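Local coordinates for protein OR486 (Synthetic construct, PDB 4R80) that has no known biological function, having been designed from scratch to adopt the cystatin fold, with one helix packed on a four-stranded antiparallel beta sheet, at residues K8-Q13 and Q62-T67; P2-E7 and V33-N38; Q13-K18 and I55-E60. One frame throughout, in Å; residues are numbered along the deposited sequence.

Contact 1. Residues K8-Q13 and Q62-T67; sequences KRRAKQ and QGNTFT
Arg10 of helix 4-22 meets Asn64 and Phe66, where strand 65-76 begins, through its guanidinium group. Arg10 NH2 donates to the backbone O of Asn64 at 2.9 Å, a bent bond (131° at the hydrogen) with the oxygen well out of the guanidinium plane. A second, weak bond runs from Arg10 NH1 to Asn64 OD1 at 3.2 Å, the side-chain amide standing almost perpendicular to the guanidinium. Phe66 comes over one face of the same group: its CE1 lies 3.5 Å from Arg10 CZ, and the two planes are inclined by 64°. Nearer the helix, Arg10 CB lies above one face of the phenyl ring, and Ala11 CB reaches Phe66 CD2 at 4.0 Å. The arginine chain, otherwise extended, bends at chi3 (60°), which carries the guanidinium across the ring's rim to the turn. That two-residue hairpin turn is held by Gln62 O, which accepts from both Thr65 N and Thr65 OG1. Replacing Arg10 by an alanine would probably leave Asn64 O without this donor and uncover the rim of Phe66. The chemistry is thus a cation meeting neutral oxygens and an aromatic edge, with Glu6 adding a long, weak ion pair to NH1.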
loop_
_atom_site.group_PDB
_atom_site.type_symbol
_atom_site.label_atom_id
_atom_site.label_comp_id
_atom_site.label_asym_id
_atom_site.label_seq_id
_atom_site.Cartn_x
_atom_site.Cartn_y
_atom_site.Cartn_z
ATOM N N LYS A 8 9.899 -5.681 -1.605
ATOM C CA LYS A 8 8.637 -5.280 -2.212
ATOM C C LYS A 8 7.480 -6.060 -1.602
ATOM O O LYS A 8 6.386 -5.528 -1.429
ATOM C CB LYS A 8 8.655 -5.485 -3.729
ATOM C CG LYS A 8 9.542 -4.522 -4.495
ATOM C CD LYS A 8 9.567 -4.888 -5.969
ATOM C CE LYS A 8 10.047 -3.731 -6.822
ATOM N NZ LYS A 8 10.082 -4.092 -8.264
ATOM N N ARG A 9 7.729 -7.325 -1.288
ATOM C CA ARG A 9 6.703 -8.179 -0.701
ATOM C C ARG A 9 6.305 -7.713 0.699
ATOM O O ARG A 9 5.118 -7.612 1.014
ATOM C CB ARG A 9 7.161 -9.641 -0.694
ATOM C CG ARG A 9 6.142 -10.617 -0.136
ATOM C CD ARG A 9 6.809 -11.908 0.310
ATOM N NE ARG A 9 7.717 -11.700 1.432
ATOM C CZ ARG A 9 7.339 -11.657 2.705
ATOM N NH1 ARG A 9 6.061 -11.804 3.026
ATOM N NH2 ARG A 9 8.240 -11.465 3.658
ATOM N N ARG A 10 7.302 -7.423 1.530
ATOM C CA ARG A 10 7.060 -6.941 2.885
ATOM C C ARG A 10 6.373 -5.573 2.884
ATOM O O ARG A 10 5.421 -5.344 3.633
ATOM C CB ARG A 10 8.371 -6.881 3.675
ATOM C CG ARG A 10 8.982 -8.242 3.979
ATOM C CD ARG A 10 10.330 -8.112 4.685
ATOM N NE ARG A 10 10.244 -7.397 5.956
ATOM C CZ ARG A 10 11.285 -7.148 6.741
ATOM N NH1 ARG A 10 12.501 -7.549 6.395
ATOM N NH2 ARG A 10 11.107 -6.482 7.875
ATOM N N ALA A 11 6.854 -4.673 2.031
ATOM C CA ALA A 11 6.298 -3.327 1.950
ATOM C C ALA A 11 4.854 -3.371 1.480
ATOM O O ALA A 11 4.017 -2.607 1.959
ATOM C CB ALA A 11 7.130 -2.456 1.020
ATOM N N LYS A 12 4.564 -4.272 0.548
ATOM C CA LYS A 12 3.206 -4.422 0.041
ATOM C C LYS A 12 2.269 -4.935 1.130
ATOM O O LYS A 12 1.131 -4.480 1.244
ATOM C CB LYS A 12 3.169 -5.372 -1.157
ATOM C CG LYS A 12 1.789 -5.506 -1.786
ATOM C CD LYS A 12 1.770 -6.553 -2.889
ATOM C CE LYS A 12 1.705 -7.957 -2.313
ATOM N NZ LYS A 12 0.448 -8.169 -1.541
ATOM N N GLN A 13 2.755 -5.878 1.932
ATOM C CA GLN A 13 1.953 -6.459 3.003
ATOM C C GLN A 13 1.750 -5.491 4.164
ATOM O O GLN A 13 0.679 -5.459 4.771
ATOM C CB GLN A 13 2.586 -7.760 3.502
ATOM C CG GLN A 13 2.536 -8.895 2.491
ATOM C CD GLN A 13 3.150 -10.176 3.018
ATOM O OE1 GLN A 13 3.634 -10.227 4.149
ATOM N NE2 GLN A 13 3.135 -11.220 2.198
ATOM N N GLN A 62 13.749 1.450 7.038
ATOM C CA GLN A 62 14.731 2.055 7.931
ATOM C C GLN A 62 15.465 0.953 8.681
ATOM O O GLN A 62 14.946 0.399 9.649
ATOM C CB GLN A 62 14.066 3.020 8.913
ATOM C CG GLN A 62 15.035 3.702 9.873
ATOM C CD GLN A 62 15.942 4.710 9.186
ATOM O OE1 GLN A 62 15.655 5.906 9.167
ATOM N NE2 GLN A 62 17.047 4.231 8.623
ATOM N N GLY A 63 16.672 0.634 8.225
ATOM C CA GLY A 63 17.402 -0.504 8.750
ATOM C C GLY A 63 16.781 -1.773 8.201
ATOM O O GLY A 63 17.120 -2.211 7.101
ATOM N N ASN A 64 15.865 -2.363 8.962
ATOM C CA ASN A 64 15.098 -3.502 8.470
ATOM C C ASN A 64 13.630 -3.442 8.885
ATOM O O ASN A 64 12.929 -4.455 8.873
ATOM C CB ASN A 64 15.716 -4.826 8.913
ATOM C CG ASN A 64 15.324 -5.976 8.006
ATOM O OD1 ASN A 64 15.150 -5.798 6.801
ATOM N ND2 ASN A 64 15.144 -7.152 8.587
ATOM N N THR A 65 13.170 -2.254 9.258
ATOM C CA THR A 65 11.760 -2.052 9.558
ATOM C C THR A 65 11.079 -1.360 8.387
ATOM O O THR A 65 11.639 -0.442 7.787
ATOM C CB THR A 65 11.559 -1.218 10.835
ATOM O OG1 THR A 65 12.455 -0.100 10.825
ATOM C CG2 THR A 65 11.825 -2.064 12.071
ATOM N N PHE A 66 9.872 -1.806 8.060
ATOM C CA PHE A 66 9.102 -1.191 6.988
ATOM C C PHE A 66 7.915 -0.424 7.554
ATOM O O PHE A 66 6.947 -1.015 8.032
ATOM C CB PHE A 66 8.636 -2.250 5.988
ATOM C CG PHE A 66 9.733 -2.765 5.101
ATOM C CD1 PHE A 66 10.520 -3.832 5.500
ATOM C CD2 PHE A 66 9.980 -2.178 3.871
ATOM C CE1 PHE A 66 11.534 -4.307 4.687
ATOM C CE2 PHE A 66 10.990 -2.648 3.053
ATOM C CZ PHE A 66 11.768 -3.714 3.461
ATOM N N THR A 67 8.002 0.900 7.492
ATOM C CA THR A 67 7.008 1.764 8.113
ATOM C C THR A 67 6.289 2.622 7.077
ATOM O O THR A 67 6.917 3.204 6.194
ATOM C CB THR A 67 7.654 2.685 9.169
ATOM O OG1 THR A 67 8.471 1.906 10.052
ATOM C CG2 THR A 67 6.587 3.411 9.977
#

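Contact 2. Residues P2-E7 and V33-N38; sequences PSEEEE and VQKQGN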
loop_
_atom_site.group_PDB
_atom_site.type_symbol
_atom_site.label_atom_id
_atom_site.label_comp_id
_atom_site.label_asym_id
_atom_site.label_seq_id
_atom_site.Cartn_x
_atom_site.Cartn_y
_atom_site.Cartn_z
ATOM N N PRO A 2 18.423 -7.151 2.242
ATOM C CA PRO A 2 17.539 -8.155 1.637
ATOM C C PRO A 2 17.350 -7.947 0.135
ATOM O O PRO A 2 17.643 -6.866 -0.382
ATOM C CB PRO A 2 16.212 -7.967 2.388
ATOM C CG PRO A 2 16.379 -6.722 3.225
ATOM C CD PRO A 2 17.841 -6.562 3.458
ATOM N N SER A 3 16.859 -8.976 -0.546
ATOM C CA SER A 3 16.654 -8.917 -1.992
ATOM C C SER A 3 15.557 -7.939 -2.398
ATOM O O SER A 3 14.736 -7.523 -1.585
ATOM C CB SER A 3 16.351 -10.308 -2.554
ATOM O OG SER A 3 15.101 -10.791 -2.095
ATOM N N GLU A 4 15.561 -7.577 -3.681
ATOM C CA GLU A 4 14.576 -6.664 -4.248
ATOM C C GLU A 4 13.125 -7.136 -4.100
ATOM O O GLU A 4 12.247 -6.348 -3.743
ATOM C CB GLU A 4 14.895 -6.423 -5.728
ATOM C CG GLU A 4 13.928 -5.492 -6.441
ATOM C CD GLU A 4 14.065 -4.049 -5.999
ATOM O OE1 GLU A 4 15.137 -3.677 -5.476
ATOM O OE2 GLU A 4 13.096 -3.285 -6.178
ATOM N N GLU A 5 12.880 -8.410 -4.372
ATOM C CA GLU A 5 11.527 -8.963 -4.321
ATOM C C GLU A 5 11.034 -9.176 -2.892
ATOM O O GLU A 5 9.838 -9.084 -2.613
ATOM C CB GLU A 5 11.466 -10.274 -5.110
ATOM C CG GLU A 5 10.091 -10.913 -5.162
ATOM C CD GLU A 5 8.992 -9.918 -5.471
ATOM O OE1 GLU A 5 9.121 -9.168 -6.460
ATOM O OE2 GLU A 5 7.996 -9.882 -4.717
ATOM N N GLU A 6 11.969 -9.445 -1.990
ATOM C CA GLU A 6 11.664 -9.676 -0.585
ATOM C C GLU A 6 11.213 -8.382 0.082
ATOM O O GLU A 6 10.357 -8.392 0.965
ATOM C CB GLU A 6 12.920 -10.209 0.100
ATOM C CG GLU A 6 12.742 -10.872 1.449
ATOM C CD GLU A 6 12.767 -9.895 2.610
ATOM O OE1 GLU A 6 13.197 -8.737 2.428
ATOM O OE2 GLU A 6 12.394 -10.311 3.727
ATOM N N GLU A 7 11.796 -7.267 -0.352
ATOM C CA GLU A 7 11.477 -5.963 0.219
ATOM C C GLU A 7 10.168 -5.411 -0.331
ATOM O O GLU A 7 9.419 -4.747 0.384
ATOM C CB GLU A 7 12.621 -4.968 -0.004
ATOM C CG GLU A 7 13.907 -5.316 0.736
ATOM C CD GLU A 7 14.974 -4.247 0.585
ATOM O OE1 GLU A 7 14.717 -3.244 -0.109
ATOM O OE2 GLU A 7 16.073 -4.411 1.151
ATOM N N VAL A 33 3.521 -2.268 -7.278
ATOM C CA VAL A 33 4.517 -2.007 -6.253
ATOM C C VAL A 33 5.782 -1.496 -6.926
ATOM O O VAL A 33 6.297 -2.119 -7.854
ATOM C CB VAL A 33 4.839 -3.277 -5.444
ATOM C CG1 VAL A 33 5.896 -2.985 -4.393
ATOM C CG2 VAL A 33 3.574 -3.831 -4.801
ATOM N N GLN A 34 6.279 -0.358 -6.457
ATOM C CA GLN A 34 7.452 0.264 -7.054
ATOM C C GLN A 34 8.450 0.705 -5.993
ATOM O O GLN A 34 8.077 1.312 -4.990
ATOM C CB GLN A 34 7.053 1.462 -7.913
ATOM C CG GLN A 34 8.236 2.158 -8.565
ATOM C CD GLN A 34 8.013 3.644 -8.737
ATOM O OE1 GLN A 34 6.877 4.112 -8.778
ATOM N NE2 GLN A 34 9.101 4.399 -8.827
ATOM N N LYS A 35 9.721 0.404 -6.227
ATOM C CA LYS A 35 10.769 0.714 -5.266
ATOM C C LYS A 35 11.712 1.785 -5.795
ATOM O O LYS A 35 12.169 1.723 -6.935
ATOM C CB LYS A 35 11.559 -0.544 -4.912
ATOM C CG LYS A 35 12.650 -0.315 -3.883
ATOM C CD LYS A 35 13.360 -1.610 -3.544
ATOM C CE LYS A 35 14.432 -1.388 -2.502
ATOM N NZ LYS A 35 15.578 -0.605 -3.044
ATOM N N GLN A 36 11.994 2.768 -4.946
ATOM C CA GLN A 36 12.926 3.839 -5.268
ATOM C C GLN A 36 13.826 4.088 -4.063
ATOM O O GLN A 36 13.469 4.835 -3.154
ATOM C CB GLN A 36 12.163 5.115 -5.626
ATOM C CG GLN A 36 13.048 6.276 -6.044
ATOM C CD GLN A 36 12.290 7.586 -6.136
ATOM O OE1 GLN A 36 11.129 7.675 -5.737
ATOM N NE2 GLN A 36 12.947 8.615 -6.661
ATOM N N GLY A 37 14.990 3.446 -4.057
ATOM C CA GLY A 37 15.910 3.547 -2.938
ATOM C C GLY A 37 15.400 2.746 -1.756
ATOM O O GLY A 37 15.168 1.546 -1.872
ATOM N N ASN A 38 15.221 3.408 -0.619
ATOM C CA ASN A 38 14.649 2.756 0.554
ATOM C C ASN A 38 13.163 3.070 0.696
ATOM O O ASN A 38 12.543 2.766 1.715
ATOM C CB ASN A 38 15.406 3.143 1.826
ATOM C CG ASN A 38 16.819 2.591 1.854
ATOM O OD1 ASN A 38 17.089 1.518 1.316
ATOM N ND2 ASN A 38 17.728 3.325 2.487
#
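The first turn of helix 4-22 faces the end of edge strand 28-36, where Glu4 and Glu7 approach Lys35 just before the tight Gly37-Asn38 turn of the hairpin to strand 39-48. Lys35 points toward the helix and runs out extended, with CG anti to the backbone N (chi1 -178°), until it bends at chi4 (-69°). Along this chain the two glutamates touch different methylenes. The Glu4 carboxylate lies against its middle: Glu4 OE2 is 3.1 Å from Lys35 CD and 3.4 Å from Lys35 CB, and Glu4 OE1 is 3.3 Å from Lys35 CD. Glu4 gets there because its own chain, leaving the helix across the contact rather than straight at the strand, bends at chi2 (71°) and brings its end nearer. Glu7, one helical turn further on, points at the strand and reaches Lys35 CE with OE1 at 3.0 Å. The ammonium group is less closely met: Lys35 NZ and Glu4 OE1 form a long salt bridge of 3.9 Å, and Glu7 OE1 lies 4.0 Å from Lys35 NZ, beyond a salt bridge. The same nitrogen turns to Gly37 O in its own hairpin, although that bond is modelled too short for its length to be trusted. On the helix side Ser3 is the N-cap, its OG accepting weakly from Glu6 N at 3.4 Å. Lys8 and Lys61 add weak, long ion pairs to Glu4 and Glu7 respectively. Carboxylates in the first turn suit the positive end of the helix dipole, and that end together with the lysines would be expected to favour the charged form of the buried Glu7. The carboxylates lie along the aliphatic part of Lys35, CE next to its charge, and the attraction is probably long-range, not a close ion pair.

Contact 3. Residues Q13-K18 and I55-E60; sequences QVAKEK and ITVEVE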
loop_
_atom_site.group_PDB
_atom_site.type_symbol
_atom_site.label_atom_id
_atom_site.label_comp_id
_atom_site.label_asym_id
_atom_site.label_seq_id
_atom_site.Cartn_x
_atom_site.Cartn_y
_atom_site.Cartn_z
ATOM N N GLN A 13 2.755 -5.878 1.932
ATOM C CA GLN A 13 1.953 -6.459 3.003
ATOM C C GLN A 13 1.750 -5.491 4.164
ATOM O O GLN A 13 0.679 -5.459 4.771
ATOM C CB GLN A 13 2.586 -7.760 3.502
ATOM C CG GLN A 13 2.536 -8.895 2.491
ATOM C CD GLN A 13 3.150 -10.176 3.018
ATOM O OE1 GLN A 13 3.634 -10.227 4.149
ATOM N NE2 GLN A 13 3.135 -11.220 2.198
ATOM N N VAL A 14 2.773 -4.696 4.464
ATOM C CA VAL A 14 2.665 -3.668 5.492
ATOM C C VAL A 14 1.645 -2.639 5.032
ATOM O O VAL A 14 0.797 -2.187 5.802
ATOM C CB VAL A 14 4.019 -2.974 5.747
ATOM C CG1 VAL A 14 3.826 -1.683 6.532
ATOM C CG2 VAL A 14 4.968 -3.909 6.478
ATOM N N ALA A 15 1.732 -2.292 3.755
ATOM C CA ALA A 15 0.832 -1.329 3.143
ATOM C C ALA A 15 -0.605 -1.839 3.097
ATOM O O ALA A 15 -1.541 -1.108 3.421
ATOM C CB ALA A 15 1.309 -1.010 1.746
ATOM N N LYS A 16 -0.774 -3.094 2.694
ATOM C CA LYS A 16 -2.102 -3.676 2.542
ATOM C C LYS A 16 -2.789 -3.891 3.888
ATOM O O LYS A 16 -3.988 -3.650 4.025
ATOM C CB LYS A 16 -2.027 -4.992 1.766
ATOM C CG LYS A 16 -3.378 -5.624 1.479
ATOM C CD LYS A 16 -3.218 -6.932 0.722
ATOM C CE LYS A 16 -4.550 -7.640 0.553
ATOM N NZ LYS A 16 -4.370 -9.023 0.035
ATOM N N GLU A 17 -2.024 -4.339 4.879
ATOM C CA GLU A 17 -2.554 -4.527 6.224
ATOM C C GLU A 17 -2.996 -3.187 6.791
ATOM O O GLU A 17 -3.993 -3.098 7.508
ATOM C CB GLU A 17 -1.513 -5.182 7.135
ATOM C CG GLU A 17 -1.987 -5.418 8.565
ATOM C CD GLU A 17 -3.188 -6.347 8.645
ATOM O OE1 GLU A 17 -3.267 -7.300 7.841
ATOM O OE2 GLU A 17 -4.056 -6.120 9.514
ATOM N N LYS A 18 -2.240 -2.138 6.466
ATOM C CA LYS A 18 -2.594 -0.781 6.853
ATOM C C LYS A 18 -3.935 -0.344 6.268
ATOM O O LYS A 18 -4.747 0.280 6.944
ATOM C CB LYS A 18 -1.498 0.202 6.437
ATOM C CG LYS A 18 -1.831 1.653 6.742
ATOM C CD LYS A 18 -2.024 1.880 8.226
ATOM C CE LYS A 18 -1.856 3.343 8.581
ATOM N NZ LYS A 18 -2.296 3.627 9.973
ATOM N N ILE A 55 -5.719 4.213 -3.906
ATOM C CA ILE A 55 -4.874 4.474 -2.749
ATOM C C ILE A 55 -3.394 4.296 -3.061
ATOM O O ILE A 55 -2.983 3.281 -3.623
ATOM C CB ILE A 55 -5.234 3.537 -1.579
ATOM C CG1 ILE A 55 -6.742 3.557 -1.321
ATOM C CG2 ILE A 55 -4.450 3.914 -0.330
ATOM C CD1 ILE A 55 -7.169 2.740 -0.124
ATOM N N THR A 56 -2.601 5.302 -2.706
ATOM C CA THR A 56 -1.150 5.217 -2.809
ATOM C C THR A 56 -0.518 5.341 -1.427
ATOM O O THR A 56 -0.666 6.363 -0.761
ATOM C CB THR A 56 -0.585 6.317 -3.724
ATOM O OG1 THR A 56 -1.112 6.162 -5.047
ATOM C CG2 THR A 56 0.933 6.239 -3.773
ATOM N N VAL A 57 0.175 4.293 -0.995
ATOM C CA VAL A 57 0.864 4.308 0.292
ATOM C C VAL A 57 2.379 4.198 0.136
ATOM O O VAL A 57 2.886 3.278 -0.507
ATOM C CB VAL A 57 0.347 3.204 1.225
ATOM C CG1 VAL A 57 0.183 1.935 0.458
ATOM C CG2 VAL A 57 1.292 3.006 2.401
ATOM N N GLU A 58 3.094 5.157 0.713
ATOM C CA GLU A 58 4.552 5.148 0.710
ATOM C C GLU A 58 5.130 4.429 1.928
ATOM O O GLU A 58 4.946 4.866 3.063
ATOM C CB GLU A 58 5.096 6.572 0.625
ATOM C CG GLU A 58 4.671 7.309 -0.627
ATOM C CD GLU A 58 5.227 8.715 -0.688
ATOM O OE1 GLU A 58 5.916 9.124 0.270
ATOM O OE2 GLU A 58 4.974 9.410 -1.694
ATOM N N VAL A 59 5.818 3.317 1.683
ATOM C CA VAL A 59 6.446 2.549 2.752
ATOM C C VAL A 59 7.946 2.814 2.762
ATOM O O VAL A 59 8.602 2.787 1.721
ATOM C CB VAL A 59 6.202 1.039 2.572
ATOM C CG1 VAL A 59 6.794 0.261 3.736
ATOM C CG2 VAL A 59 4.711 0.755 2.432
ATOM N N GLU A 60 8.489 3.090 3.952
ATOM C CA GLU A 60 9.913 3.374 4.091
ATOM C C GLU A 60 10.674 2.278 4.833
ATOM O O GLU A 60 10.245 1.809 5.886
ATOM C CB GLU A 60 10.121 4.721 4.784
ATOM C CG GLU A 60 11.581 5.130 4.922
ATOM C CD GLU A 60 12.266 5.351 3.580
ATOM O OE1 GLU A 60 11.572 5.686 2.597
ATOM O OE2 GLU A 60 13.502 5.190 3.511
#
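Val57, in the middle of strand 51-62, points at the helix and meets Ala15 with both of its branches. Its CB carries the two methyls forward to the alanine. Beyond it, CG1 makes the nearer approach, with Val57 CG1 3.4 Å from Ala15 CB, a tight methyl-to-methyl contact. The other branch is looser, Val57 CG2 lying 4.1 Å from the same Ala15 CB. This arrangement follows from chi1 of 43°, which sets CG1 in the crowded position between the backbone N and the carbonyl carbon and leaves CG2 anti to N. Two residues on, and on the same face of the strand, Val59 brings its CG2 to 3.9 Å from Ala15 CB. One small methyl from the helix therefore touches two successive inward-facing valines, and the backbones come close, with the CA atoms of Ala15 and Val57 6.3 Å apart. The contact is wholly apolar and buried. Around it, strand 39-48 adds Val42, which touches both Ala15 and Val57, and Leu44 beside Val57. From strand 65-76, Val68 packs on Val57 and Phe66 on Val59, while Ala11, one turn earlier on the helix, also reaches Val59. The helix thus packs over inner strand 51-62, between strands 39-48 and 65-76.

In the fold
All three contacts fix the single helix 4-22 to one face of the same antiparallel sheet. Contact 3 lies about 3 Å from the centre of the chain, whereas contacts 1 and 2 sit near the start of the helix, beside two hairpin turns at one end of the sheet and by its opposite outer strands, their centres about 8 Å apart. Contacts 1 and 2 touch where Phe66 CE2 packs 3.7 Å from Glu7 O. Contact 1 runs into contact 3, about 9 Å between centres, through the packing of Ala11 O on Val59 CG2 (3.5 Å) and a probable hydrogen bond between Thr67 O and Glu60 N (2.7 Å). Polar pairing at the helix start thus gives way to apolar packing further along.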